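Local coordinates for proteasome accessory factor B/C (PafBC) (Paenarthrobacter aurescens, PDB 6SJ9), which probably acts as a transcriptional regulator in the bacterial DNA damage response, combining winged helix-turn-helix modules with WYL and ferredoxin-like domains, at residues 250-255 and 296-301; 258-263 and 274-279; 630-635 and 653-658. All coordinates share one frame; numbering follows the deposited sequence.

Interaction 1. Residues 250-255 and 296-301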
loop_
_atom_site.group_PDB
_atom_site.type_symbol
_atom_site.label_atom_id
_atom_site.label_comp_id
_atom_site.label_asym_id
_atom_site.label_seq_id
_atom_site.Cartn_x
_atom_site.Cartn_y
_atom_site.Cartn_z
ATOM N N VAL A 250 7.424 8.525 -25.233
ATOM C CA VAL A 250 6.411 9.428 -25.764
ATOM C C VAL A 250 5.112 9.126 -25.038
ATOM O O VAL A 250 4.623 7.994 -25.102
ATOM C CB VAL A 250 6.243 9.277 -27.282
ATOM C CG1 VAL A 250 5.055 10.072 -27.727
ATOM C CG2 VAL A 250 7.494 9.733 -28.007
ATOM N N ILE A 251 4.533 10.148 -24.402
ATOM C CA ILE A 251 3.344 10.025 -23.567
ATOM C C ILE A 251 2.304 11.071 -23.959
ATOM O O ILE A 251 2.638 12.161 -24.428
ATOM C CB ILE A 251 3.680 10.190 -22.071
ATOM C CG1 ILE A 251 4.259 11.579 -21.818
ATOM C CG2 ILE A 251 4.676 9.146 -21.614
ATOM C CD1 ILE A 251 4.520 11.842 -20.358
ATOM N N ASP A 252 1.030 10.718 -23.790
ATOM C CA ASP A 252 -0.065 11.652 -24.040
ATOM C C ASP A 252 0.011 12.833 -23.074
ATOM O O ASP A 252 0.261 12.665 -21.874
ATOM C CB ASP A 252 -1.409 10.949 -23.873
ATOM C CG ASP A 252 -1.620 9.841 -24.885
ATOM O OD1 ASP A 252 -0.744 9.651 -25.758
ATOM O OD2 ASP A 252 -2.656 9.150 -24.799
ATOM N N LYS A 253 -0.248 14.031 -23.592
ATOM C CA LYS A 253 -0.266 15.217 -22.747
ATOM C C LYS A 253 -1.334 15.115 -21.672
ATOM O O LYS A 253 -2.372 14.480 -21.857
ATOM C CB LYS A 253 -0.509 16.462 -23.591
ATOM C CG LYS A 253 0.695 16.862 -24.404
ATOM C CD LYS A 253 0.488 18.166 -25.100
ATOM C CE LYS A 253 1.759 18.606 -25.821
ATOM N NZ LYS A 253 2.639 19.484 -24.989
ATOM N N ASP A 254 -1.027 15.674 -20.504
ATOM C CA ASP A 254 -1.933 15.696 -19.358
ATOM C C ASP A 254 -2.256 14.304 -18.812
ATOM O O ASP A 254 -3.268 14.130 -18.122
ATOM C CB ASP A 254 -3.218 16.461 -19.683
ATOM C CG ASP A 254 -2.944 17.888 -20.121
ATOM O OD1 ASP A 254 -2.324 18.621 -19.323
ATOM O OD2 ASP A 254 -3.329 18.274 -21.250
ATOM N N LYS A 255 -1.418 13.301 -19.083
ATOM C CA LYS A 255 -1.637 11.953 -18.570
ATOM C C LYS A 255 -0.386 11.430 -17.871
ATOM O O LYS A 255 0.721 11.940 -18.054
ATOM C CB LYS A 255 -2.048 10.980 -19.679
ATOM C CG LYS A 255 -3.410 11.256 -20.274
ATOM C CD LYS A 255 -4.483 11.120 -19.196
ATOM C CE LYS A 255 -5.672 10.335 -19.714
ATOM N NZ LYS A 255 -6.070 10.875 -21.040
ATOM N N GLY A 296 -0.732 1.287 -21.045
ATOM C CA GLY A 296 -1.278 0.995 -22.362
ATOM C C GLY A 296 -0.946 1.967 -23.494
ATOM O O GLY A 296 0.222 2.215 -23.826
ATOM N N PRO A 297 -1.986 2.477 -24.169
ATOM C CA PRO A 297 -1.741 3.400 -25.287
ATOM C C PRO A 297 -1.288 4.786 -24.853
ATOM O O PRO A 297 -0.863 5.551 -25.706
ATOM C CB PRO A 297 -3.100 3.464 -25.988
ATOM C CG PRO A 297 -4.064 3.301 -24.846
ATOM C CD PRO A 297 -3.429 2.308 -23.903
ATOM N N HIS A 298 -1.314 5.122 -23.563
ATOM C CA HIS A 298 -0.851 6.439 -23.140
ATOM C C HIS A 298 0.657 6.622 -23.247
ATOM O O HIS A 298 1.141 7.731 -23.030
ATOM C CB HIS A 298 -1.283 6.710 -21.708
ATOM C CG HIS A 298 -2.761 6.791 -21.528
ATOM N ND1 HIS A 298 -3.619 7.173 -22.545
ATOM C CD2 HIS A 298 -3.544 6.524 -20.451
ATOM C CE1 HIS A 298 -4.864 7.144 -22.096
ATOM N NE2 HIS A 298 -4.845 6.757 -20.828
ATOM N N VAL A 299 1.410 5.589 -23.591
ATOM C CA VAL A 299 2.863 5.681 -23.636
ATOM C C VAL A 299 3.370 4.774 -24.741
ATOM O O VAL A 299 2.807 3.706 -25.006
ATOM C CB VAL A 299 3.505 5.332 -22.258
ATOM C CG1 VAL A 299 3.152 3.891 -21.785
ATOM C CG2 VAL A 299 5.023 5.515 -22.299
ATOM N N LYS A 300 4.429 5.224 -25.390
ATOM C CA LYS A 300 5.229 4.415 -26.289
ATOM C C LYS A 300 6.679 4.529 -25.859
ATOM O O LYS A 300 7.166 5.636 -25.616
ATOM C CB LYS A 300 5.100 4.878 -27.760
ATOM C CG LYS A 300 5.999 4.105 -28.707
ATOM C CD LYS A 300 5.987 4.751 -30.098
ATOM C CE LYS A 300 6.726 3.937 -31.150
ATOM N NZ LYS A 300 6.819 4.692 -32.471
ATOM N N VAL A 301 7.342 3.392 -25.693
ATOM C CA VAL A 301 8.782 3.383 -25.469
ATOM C C VAL A 301 9.457 3.642 -26.812
ATOM O O VAL A 301 9.266 2.875 -27.765
ATOM C CB VAL A 301 9.252 2.043 -24.885
ATOM C CG1 VAL A 301 10.771 2.026 -24.762
ATOM C CG2 VAL A 301 8.608 1.769 -23.544
#

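Interaction 2. Residues 258-263 and 274-279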
loop_
_atom_site.group_PDB
_atom_site.type_symbol
_atom_site.label_atom_id
_atom_site.label_comp_id
_atom_site.label_asym_id
_atom_site.label_seq_id
_atom_site.Cartn_x
_atom_site.Cartn_y
_atom_site.Cartn_z
ATOM N N ALA A 258 2.080 10.261 -12.129
ATOM C CA ALA A 258 3.170 9.668 -11.361
ATOM C C ALA A 258 4.421 9.518 -12.219
ATOM O O ALA A 258 5.540 9.772 -11.754
ATOM C CB ALA A 258 2.755 8.313 -10.794
ATOM N N LEU A 259 4.243 9.152 -13.489
ATOM C CA LEU A 259 5.387 8.996 -14.377
ATOM C C LEU A 259 6.069 10.332 -14.620
ATOM O O LEU A 259 7.295 10.420 -14.571
ATOM C CB LEU A 259 4.944 8.370 -15.703
ATOM C CG LEU A 259 6.075 8.034 -16.671
ATOM C CD1 LEU A 259 7.034 7.050 -15.969
ATOM C CD2 LEU A 259 5.549 7.506 -18.003
ATOM N N ARG A 260 5.297 11.397 -14.814
ATOM C CA ARG A 260 5.903 12.700 -15.105
ATOM C C ARG A 260 6.676 13.237 -13.914
ATOM O O ARG A 260 7.627 14.001 -14.087
ATOM C CB ARG A 260 4.837 13.698 -15.551
ATOM C CG ARG A 260 4.332 13.475 -16.954
ATOM C CD ARG A 260 3.060 14.215 -17.256
ATOM N NE ARG A 260 2.726 14.098 -18.680
ATOM C CZ ARG A 260 3.151 14.971 -19.588
ATOM N NH1 ARG A 260 3.899 16.003 -19.204
ATOM N NH2 ARG A 260 2.846 14.824 -20.878
ATOM N N LYS A 261 6.292 12.826 -12.704
ATOM C CA LYS A 261 7.046 13.190 -11.509
ATOM C C LYS A 261 8.490 12.702 -11.596
ATOM O O LYS A 261 9.385 13.312 -11.015
ATOM C CB LYS A 261 6.319 12.598 -10.296
ATOM C CG LYS A 261 5.258 13.541 -9.740
ATOM C CD LYS A 261 4.584 13.057 -8.459
ATOM C CE LYS A 261 3.297 13.901 -8.230
ATOM N NZ LYS A 261 2.235 13.277 -7.342
ATOM N N LYS A 262 8.739 11.621 -12.327
ATOM C CA LYS A 262 10.079 11.056 -12.471
ATOM C C LYS A 262 10.871 11.619 -13.656
ATOM O O LYS A 262 12.019 11.203 -13.859
ATOM C CB LYS A 262 10.010 9.530 -12.600
ATOM C CG LYS A 262 9.533 8.847 -11.389
ATOM C CD LYS A 262 9.756 7.333 -11.480
ATOM C CE LYS A 262 9.183 6.730 -12.767
ATOM N NZ LYS A 262 9.274 5.227 -12.769
ATOM N N ALA A 263 10.297 12.510 -14.460
ATOM C CA ALA A 263 10.906 12.866 -15.735
ATOM C C ALA A 263 12.114 13.791 -15.558
ATOM O O ALA A 263 12.020 14.844 -14.920
ATOM C CB ALA A 263 9.859 13.514 -16.635
ATOM N N GLY A 274 -0.339 16.532 -29.342
ATOM C CA GLY A 274 -0.835 16.204 -28.019
ATOM C C GLY A 274 -0.035 15.171 -27.257
ATOM O O GLY A 274 -0.574 14.545 -26.338
ATOM N N ARG A 275 1.244 14.982 -27.594
ATOM C CA ARG A 275 2.094 14.043 -26.871
ATOM C C ARG A 275 3.429 14.715 -26.572
ATOM O O ARG A 275 3.929 15.528 -27.349
ATOM C CB ARG A 275 2.340 12.720 -27.665
ATOM C CG ARG A 275 1.088 11.877 -27.956
ATOM C CD ARG A 275 1.441 10.478 -28.462
ATOM N NE ARG A 275 1.159 9.468 -27.441
ATOM C CZ ARG A 275 1.458 8.168 -27.527
ATOM N NH1 ARG A 275 2.081 7.668 -28.593
ATOM N NH2 ARG A 275 1.126 7.349 -26.520
ATOM N N ASP A 276 4.027 14.305 -25.463
ATOM C CA ASP A 276 5.307 14.774 -24.967
ATOM C C ASP A 276 6.368 13.700 -25.134
ATOM O O ASP A 276 6.070 12.503 -25.181
ATOM C CB ASP A 276 5.208 15.122 -23.478
ATOM C CG ASP A 276 4.359 16.344 -23.213
ATOM O OD1 ASP A 276 4.359 17.262 -24.059
ATOM O OD2 ASP A 276 3.700 16.375 -22.147
ATOM N N ARG A 277 7.621 14.131 -25.163
ATOM C CA ARG A 277 8.739 13.204 -25.146
ATOM C C ARG A 277 9.504 13.460 -23.854
ATOM O O ARG A 277 10.066 14.542 -23.672
ATOM C CB ARG A 277 9.612 13.401 -26.390
ATOM C CG ARG A 277 10.821 12.507 -26.510
ATOM C CD ARG A 277 11.659 12.949 -27.697
ATOM N NE ARG A 277 12.771 12.047 -28.005
ATOM C CZ ARG A 277 14.038 12.235 -27.648
ATOM N NH1 ARG A 277 14.960 11.343 -28.005
ATOM N NH2 ARG A 277 14.389 13.296 -26.934
ATOM N N ILE A 278 9.549 12.461 -22.969
ATOM C CA ILE A 278 10.259 12.598 -21.704
ATOM C C ILE A 278 11.336 11.533 -21.615
ATOM O O ILE A 278 11.281 10.493 -22.274
ATOM C CB ILE A 278 9.333 12.493 -20.472
ATOM C CG1 ILE A 278 8.698 11.097 -20.393
ATOM C CG2 ILE A 278 8.318 13.575 -20.476
ATOM C CD1 ILE A 278 7.970 10.825 -19.077
ATOM N N THR A 279 12.290 11.786 -20.727
ATOM C CA THR A 279 13.282 10.808 -20.319
ATOM C C THR A 279 13.094 10.529 -18.837
ATOM O O THR A 279 12.706 11.416 -18.072
ATOM C CB THR A 279 14.718 11.310 -20.599
ATOM O OG1 THR A 279 14.861 12.658 -20.131
ATOM C CG2 THR A 279 15.010 11.318 -22.092
#

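Interaction 3. Residues 630-635 and 653-658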
loop_
_atom_site.group_PDB
_atom_site.type_symbol
_atom_site.label_atom_id
_atom_site.label_comp_id
_atom_site.label_asym_id
_atom_site.label_seq_id
_atom_site.Cartn_x
_atom_site.Cartn_y
_atom_site.Cartn_z
HETATM N N MSE A 630 -5.962 -1.277 -17.451
HETATM C CA MSE A 630 -4.629 -1.107 -16.849
HETATM C C MSE A 630 -4.170 -2.335 -16.061
HETATM O O MSE A 630 -3.073 -2.819 -16.275
HETATM C CB MSE A 630 -4.612 0.090 -15.918
HETATM C CG MSE A 630 -5.029 1.387 -16.571
HETATM SE SE MSE A 630 -4.730 2.871 -15.318
HETATM C CE MSE A 630 -5.692 2.129 -13.760
ATOM N N PHE A 631 -5.032 -2.835 -15.173
ATOM C CA PHE A 631 -4.756 -4.087 -14.470
ATOM C C PHE A 631 -4.367 -5.202 -15.445
ATOM O O PHE A 631 -3.298 -5.814 -15.311
ATOM C CB PHE A 631 -5.992 -4.471 -13.660
ATOM C CG PHE A 631 -5.869 -5.779 -12.904
ATOM C CD1 PHE A 631 -5.094 -5.864 -11.757
ATOM C CD2 PHE A 631 -6.532 -6.927 -13.344
ATOM C CE1 PHE A 631 -4.983 -7.061 -11.054
ATOM C CE2 PHE A 631 -6.406 -8.122 -12.655
ATOM C CZ PHE A 631 -5.636 -8.184 -11.502
ATOM N N VAL A 632 -5.169 -5.411 -16.510
ATOM C CA VAL A 632 -4.907 -6.552 -17.388
ATOM C C VAL A 632 -3.627 -6.318 -18.190
ATOM O O VAL A 632 -2.818 -7.239 -18.394
ATOM C CB VAL A 632 -6.108 -6.831 -18.323
ATOM C CG1 VAL A 632 -5.764 -7.908 -19.338
ATOM C CG2 VAL A 632 -7.371 -7.198 -17.546
ATOM N N SER A 633 -3.440 -5.103 -18.711
ATOM C CA SER A 633 -2.230 -4.899 -19.502
ATOM C C SER A 633 -0.999 -4.881 -18.608
ATOM O O SER A 633 0.039 -5.425 -18.981
ATOM C CB SER A 633 -2.315 -3.613 -20.344
ATOM O OG SER A 633 -2.343 -2.434 -19.546
ATOM N N GLN A 634 -1.111 -4.340 -17.390
ATOM C CA GLN A 634 0.032 -4.383 -16.478
ATOM C C GLN A 634 0.563 -5.798 -16.342
ATOM O O GLN A 634 1.759 -6.053 -16.520
ATOM C CB GLN A 634 -0.355 -3.861 -15.092
ATOM C CG GLN A 634 0.781 -4.049 -14.139
ATOM C CD GLN A 634 0.513 -3.485 -12.776
ATOM O OE1 GLN A 634 -0.370 -2.663 -12.597
ATOM N NE2 GLN A 634 1.275 -3.946 -11.796
ATOM N N HIS A 635 -0.322 -6.743 -16.114
ATOM C CA HIS A 635 0.113 -8.086 -15.763
ATOM C C HIS A 635 0.402 -8.967 -16.969
ATOM O O HIS A 635 0.722 -10.145 -16.795
ATOM C CB HIS A 635 -0.927 -8.707 -14.834
ATOM C CG HIS A 635 -0.874 -8.090 -13.485
ATOM N ND1 HIS A 635 -1.822 -7.194 -13.041
ATOM C CD2 HIS A 635 0.085 -8.138 -12.530
ATOM C CE1 HIS A 635 -1.472 -6.755 -11.841
ATOM N NE2 HIS A 635 -0.320 -7.312 -11.508
ATOM N N ALA A 653 -9.514 -3.732 -26.446
ATOM C CA ALA A 653 -9.264 -2.547 -27.264
ATOM C C ALA A 653 -8.131 -1.691 -26.679
ATOM O O ALA A 653 -7.288 -1.154 -27.426
ATOM C CB ALA A 653 -10.562 -1.747 -27.410
ATOM N N TRP A 654 -8.085 -1.576 -25.341
ATOM C CA TRP A 654 -6.971 -0.896 -24.680
ATOM C C TRP A 654 -5.650 -1.552 -25.060
ATOM O O TRP A 654 -4.730 -0.880 -25.554
ATOM C CB TRP A 654 -7.223 -0.924 -23.174
ATOM C CG TRP A 654 -6.118 -0.538 -22.241
ATOM C CD1 TRP A 654 -5.239 -1.372 -21.630
ATOM C CD2 TRP A 654 -5.858 0.770 -21.725
ATOM N NE1 TRP A 654 -4.411 -0.659 -20.790
ATOM C CE2 TRP A 654 -4.776 0.659 -20.830
ATOM C CE3 TRP A 654 -6.409 2.032 -21.966
ATOM C CZ2 TRP A 654 -4.237 1.757 -20.172
ATOM C CZ3 TRP A 654 -5.882 3.116 -21.315
ATOM C CH2 TRP A 654 -4.802 2.973 -20.414
ATOM N N ILE A 655 -5.581 -2.887 -24.938
ATOM C CA ILE A 655 -4.365 -3.623 -25.301
ATOM C C ILE A 655 -4.056 -3.447 -26.790
ATOM O O ILE A 655 -2.908 -3.187 -27.181
ATOM C CB ILE A 655 -4.509 -5.117 -24.943
ATOM C CG1 ILE A 655 -4.633 -5.319 -23.425
ATOM C CG2 ILE A 655 -3.330 -5.907 -25.496
ATOM C CD1 ILE A 655 -5.142 -6.687 -23.014
ATOM N N ASP A 656 -5.069 -3.620 -27.651
ATOM C CA ASP A 656 -4.822 -3.480 -29.086
ATOM C C ASP A 656 -4.350 -2.078 -29.421
ATOM O O ASP A 656 -3.375 -1.903 -30.160
ATOM C CB ASP A 656 -6.065 -3.840 -29.907
ATOM C CG ASP A 656 -6.344 -5.331 -29.919
ATOM O OD1 ASP A 656 -5.472 -6.088 -29.424
ATOM O OD2 ASP A 656 -7.426 -5.736 -30.418
ATOM N N ALA A 657 -5.013 -1.062 -28.866
ATOM C CA ALA A 657 -4.554 0.304 -29.101
ATOM C C ALA A 657 -3.099 0.484 -28.634
ATOM O O ALA A 657 -2.291 1.127 -29.313
ATOM C CB ALA A 657 -5.499 1.279 -28.387
ATOM N N ALA A 658 -2.740 -0.117 -27.496
ATOM C CA ALA A 658 -1.356 -0.079 -27.034
ATOM C C ALA A 658 -0.416 -0.770 -28.016
ATOM O O ALA A 658 0.685 -0.278 -28.285
ATOM C CB ALA A 658 -1.261 -0.724 -25.648
#

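Interaction 1. Residues 250-255 and 296-301
His298 reaches across to Asp252 and Lys255 just where two antiparallel strands part company. Its CG lies anti to the carbonyl carbon (chi1 -64°), which brings the ND1 edge of the imidazole up to Asp252 OD2, ring and carboxylate planes 67° apart. CB and CG lie only at the fringe of OD2; ND1 makes the real contact, donating to Asp252 OD2 over 3.1 Å. The bond is bent, 145° at the hydrogen, and arrives from above the carboxylate plane. Farther round the ring, CE1 looks toward Lys255 NZ, and NE2 lies 3.8 Å from Lys255 CE. The other carboxylate oxygen of Asp252, OD1, is taken by a salt bridge to Arg275, so both oxygens are gripped and the group is held in its rotation.

Behind this, Val250 and Lys300 form an antiparallel hydrogen-bonded pair, with Lys300 N at 2.8 Å from Val250 O. Ile251 and Val299 make the following non-hydrogen-bonded pair, touching CG2 to CG2 at 3.7 Å. In the ferredoxin-like fold of this WCX domain, 299-303 is an outer strand beside 245-252, strand 275-282 flanks the latter on its other side, and helix 645-659 meets His298 through Trp654, ring edge to ring face.

Interaction 2. Residues 258-263 and 274-279
Leu259, Arg260 and Ala263 meet Asp276 and Ile278 in a helix-on-sheet contact within the WCX domain, whose βαββαβ order and 2-3-1-4 strand arrangement give a ferredoxin-like fold. The short helix 257-261 is the first crossover of that fold, lying between strands 245-252 and 263-268, and strand 275-282 is an inner strand of the sheet it packs on. Asp276 and Ile278 both point at the helix, while Arg277 and Thr279 between and beyond them turn to the other face.

The apolar part centres on Ile278. Its CD1 is 4.1 Å from Leu259 CG, the two side chains crossing at a slant, and its CB lies 4.0 Å from Ala263 CB. Leu259 in turn reaches helix 285-294 at Glu291 and Leu292, so this small cluster joins the two crossover helices, 257-261 and 285-294, to the sheet.

The polar part lies nearer the start of the strand. The Arg260 chain runs extended from CG to NE and brings the guanidinium edge to Asp276 OD2. It is a salt bridge in kind, with the two planes steeply turned as modelled, but NH2 and OD2 sit too close together, so the details are doubtful. Each group has a further partner: Arg260 NE bonds to Lys255 O in the loop before the helix, and Asp276 OD1 pairs with Lys253 NZ. Asp268 OD1 lies close to that same oxygen, and the lysine, bridging to both carboxylates, would be expected to ease the like charges.

Where the chain leaves the helix to start the next strand, Ala263 CA sends its hydrogen toward Thr279 O, 3.3 Å away, with an angle of 135° at the hydrogen.

Interaction 3. Residues 630-635 and 653-658
Helices 630-634 and 653-658 cross at -53° with their axes 9.8 Å apart, and they come nearest where Ser633 and Ile655 face each other, CA to CA 6.3 Å. Side chains bridge the gap, and Trp654 does most of the bridging. Its CG stands anti to the backbone N (chi1 168°), which throws the indole across to the other helix, so that NE1 donates to Ser633 OG at 3.0 Å and 158° at the hydrogen. The oxygen sits almost exactly in the indole plane, at the ring edge, and Ser633 CB lies along the same edge.

Both helices belong to the second WCX domain. Helix 627-634 is the second crossover helix of its ferredoxin-like βαββαβ unit, and 645-659 follows the last strand, 639-643. The serine hydroxyl is a junction: while it accepts from the tryptophan N-H, its single proton can be shared between, or alternate between, Ala293 O in helix 285-294 of the first WCX domain and Pro629 O in its own helix.

On the six-membered side of the indole, the CG of Met630, modelled as selenomethionine, lies 3.7 Å from Trp654 CZ2, approaching at a slant. On the other flank of Ser633, Val632 CG1 meets Ile655 CD1 at 3.9 Å, the two side chains crossing at about a right angle, while Ile655 CG1 also rests 4.2 Å from Ser633 CB. Ile655 goes on to touch Ala318 and Ala319 of helix 305-323, and Val632 touches Ile641 of strand 639-643.

From the N terminus, strand 245-252 comes first, and interaction 1 closes a loop of forty intervening residues when 296-301 returns to 250-255. Interaction 2 opens and closes within that span, laying the first crossover helix on the strand next to 245-252, so the smaller loop sits wholly inside the larger one. The two touch, their centres about 8 Å apart, through the shared sheet and the Asp252–Arg275 salt bridge. Interaction 3 follows far along the chain, in the second WCX domain, and crosses neither. It nevertheless abuts interaction 1, where Trp654 and Ala658 pack on Gly296 and Pro297, tying the two WCX domains together; interaction 2 lies beyond touching distance of it.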